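Taurocyamine kinase (Schistosoma mansoni, PDB 4WOE) catalyses the reversible, magnesium-dependent transfer of phosphate from ATP to taurocyamine, giving N-phosphotaurocyamine and ADP. Local coordinates at residues A54-A59 with D189-D194. The protein carries 4 engineered substitutions. Residues are numbered along the deposited sequence; the frame is centred on the assembly and turned at random.
With 3S5 (Taurocyamine), chain E.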
loop_
_atom_site.group_PDB
_atom_site.type_symbol
_atom_site.label_atom_id
_atom_site.label_comp_id
_atom_site.label_asym_id
_atom_site.label_seq_id
_atom_site.Cartn_x
_atom_site.Cartn_y
_atom_site.Cartn_z
ATOM N N ALA A 54 5.863 -25.681 3.307
ATOM C CA ALA A 54 5.765 -26.482 2.096
ATOM C C ALA A 54 4.312 -26.727 1.763
ATOM O O ALA A 54 3.982 -26.959 0.607
ATOM C CB ALA A 54 6.521 -27.822 2.238
ATOM N N TYR A 55 3.446 -26.675 2.772
ATOM C CA TYR A 55 2.043 -27.024 2.565
ATOM C C TYR A 55 1.135 -25.803 2.690
ATOM O O TYR A 55 -0.075 -25.903 2.511
ATOM C CB TYR A 55 1.624 -28.141 3.539
ATOM C CG TYR A 55 2.484 -29.390 3.366
ATOM C CD1 TYR A 55 2.361 -30.196 2.234
ATOM C CD2 TYR A 55 3.442 -29.743 4.314
ATOM C CE1 TYR A 55 3.159 -31.323 2.061
ATOM C CE2 TYR A 55 4.239 -30.862 4.152
ATOM C CZ TYR A 55 4.095 -31.649 3.029
ATOM O OH TYR A 55 4.894 -32.763 2.875
ATOM N N ASN A 56 1.732 -24.646 2.963
ATOM C CA ASN A 56 0.982 -23.400 3.054
ATOM C C ASN A 56 1.752 -22.219 2.458
ATOM O O ASN A 56 2.380 -21.447 3.184
ATOM C CB ASN A 56 0.607 -23.101 4.514
ATOM C CG ASN A 56 -0.072 -24.274 5.194
ATOM O OD1 ASN A 56 -1.256 -24.525 4.976
ATOM N ND2 ASN A 56 0.680 -25.010 6.007
ATOM N N PRO A 57 1.681 -22.065 1.129
ATOM C CA PRO A 57 2.418 -21.052 0.363
ATOM C C PRO A 57 2.203 -19.638 0.881
ATOM O O PRO A 57 3.041 -18.764 0.689
ATOM C CB PRO A 57 1.838 -21.197 -1.053
ATOM C CG PRO A 57 0.500 -21.892 -0.856
ATOM C CD PRO A 57 0.760 -22.834 0.276
ATOM N N GLY A 58 1.071 -19.411 1.531
ATOM C CA GLY A 58 0.753 -18.093 2.039
ATOM C C GLY A 58 1.492 -17.693 3.296
ATOM O O GLY A 58 1.604 -16.507 3.585
ATOM N N ALA A 59 2.006 -18.658 4.050
ATOM C CA ALA A 59 2.693 -18.327 5.302
ATOM C C ALA A 59 4.040 -17.677 5.002
ATOM O O ALA A 59 4.757 -18.141 4.120
ATOM C CB ALA A 59 2.876 -19.576 6.167
ATOM N N ASP A 189 -6.372 -23.482 12.291
ATOM C CA ASP A 189 -5.202 -22.785 11.804
ATOM C C ASP A 189 -4.327 -23.787 11.083
ATOM O O ASP A 189 -3.654 -24.608 11.712
ATOM C CB ASP A 189 -4.464 -22.122 12.955
ATOM C CG ASP A 189 -3.358 -21.201 12.495
ATOM O OD1 ASP A 189 -2.811 -21.382 11.382
ATOM O OD2 ASP A 189 -3.017 -20.294 13.277
ATOM N N ASN A 190 -4.354 -23.734 9.755
ATOM C CA ASN A 190 -3.611 -24.697 8.956
ATOM C C ASN A 190 -2.099 -24.509 9.048
ATOM O O ASN A 190 -1.340 -25.484 9.014
ATOM C CB ASN A 190 -4.061 -24.629 7.502
ATOM C CG ASN A 190 -5.360 -25.372 7.274
ATOM O OD1 ASN A 190 -5.700 -26.296 8.026
ATOM N ND2 ASN A 190 -6.096 -24.981 6.234
ATOM N N VAL A 191 -1.654 -23.266 9.177
ATOM C CA VAL A 191 -0.227 -23.045 9.329
ATOM C C VAL A 191 0.253 -23.734 10.613
ATOM O O VAL A 191 1.242 -24.463 10.589
ATOM C CB VAL A 191 0.118 -21.554 9.345
ATOM C CG1 VAL A 191 1.584 -21.362 9.632
ATOM C CG2 VAL A 191 -0.248 -20.926 8.009
ATOM N N LEU A 192 -0.489 -23.549 11.706
ATOM C CA LEU A 192 -0.139 -24.130 12.999
ATOM C C LEU A 192 -0.143 -25.650 12.931
ATOM O O LEU A 192 0.763 -26.311 13.459
ATOM C CB LEU A 192 -1.108 -23.651 14.086
ATOM C CG LEU A 192 -0.878 -24.144 15.521
ATOM C CD1 LEU A 192 0.567 -23.899 15.994
ATOM C CD2 LEU A 192 -1.876 -23.500 16.497
ATOM N N ARG A 193 -1.163 -26.194 12.270
ATOM C CA ARG A 193 -1.327 -27.637 12.158
ATOM C C ARG A 193 -0.151 -28.292 11.433
ATOM O O ARG A 193 0.367 -29.331 11.864
ATOM C CB ARG A 193 -2.631 -27.980 11.424
ATOM C CG ARG A 193 -2.883 -29.480 11.290
ATOM C CD ARG A 193 -4.071 -29.752 10.386
ATOM N NE ARG A 193 -5.133 -28.764 10.592
ATOM C CZ ARG A 193 -6.062 -28.843 11.542
ATOM N NH1 ARG A 193 -6.985 -27.889 11.647
ATOM N NH2 ARG A 193 -6.073 -29.875 12.387
ATOM N N ASP A 194 0.280 -27.686 10.336
ATOM C CA ASP A 194 1.324 -28.312 9.541
ATOM C C ASP A 194 2.699 -28.030 10.152
ATOM O O ASP A 194 3.705 -28.573 9.698
ATOM C CB ASP A 194 1.241 -27.849 8.085
ATOM C CG ASP A 194 -0.056 -28.328 7.385
ATOM O OD1 ASP A 194 -0.507 -29.458 7.668
ATOM O OD2 ASP A 194 -0.621 -27.568 6.563
HETATM N N01 3S5 E . 2.422 -15.546 14.689
HETATM C C02 3S5 E . 2.052 -15.762 13.455
HETATM N N03 3S5 E . 1.342 -16.815 13.171
HETATM N N04 3S5 E . 2.406 -14.887 12.464
HETATM C C05 3S5 E . 1.974 -15.166 11.120
HETATM C C06 3S5 E . 3.184 -15.554 10.271
HETATM S S07 3S5 E . 2.740 -16.580 8.914
HETATM O O08 3S5 E . 1.623 -17.535 9.293
HETATM O O09 3S5 E . 2.328 -15.757 7.693
HETATM O O10 3S5 E . 3.989 -17.347 8.563
#
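N56 and D194 face each other with matching first torsions: in both, CG sits anti to the carbonyl carbon (chi1 -51° and -66°), which sends the amide of one toward the carboxylate of the other. The two flat groups end up nearly coplanar. N56 ND2 gives a hydrogen to D194 OD2 at 2.9 Å, the N-H...O angle being 155°, and OD2 receives it on its anti lone pair, the one turned away from the other oxygen. The same ND2 also donates to the carbonyl of T52, so two acceptors fix the amide's rotation. Y55 adds its CB, 3.8 Å from D194 OD2, while its hydroxyl goes elsewhere, to E4. At the far end of the type I turn N56-A59, the contact becomes apolar: A59 CB meets V191 CG2 at 3.9 Å. Both residues also flank the taurocyamine sulfonate by van der Waals contact, with A59 CB 3.5 Å from O10 and V191 CG1 3.8 Å from O08; the polar grip comes from others, among them the backbone N-H groups of L60 and L61 and the guanidinium of R63. The contact thus joins the N-terminal domain to the catalytic domain of the first repeat, through an amide oriented by its two acceptors and an apolar pair beside the substrate.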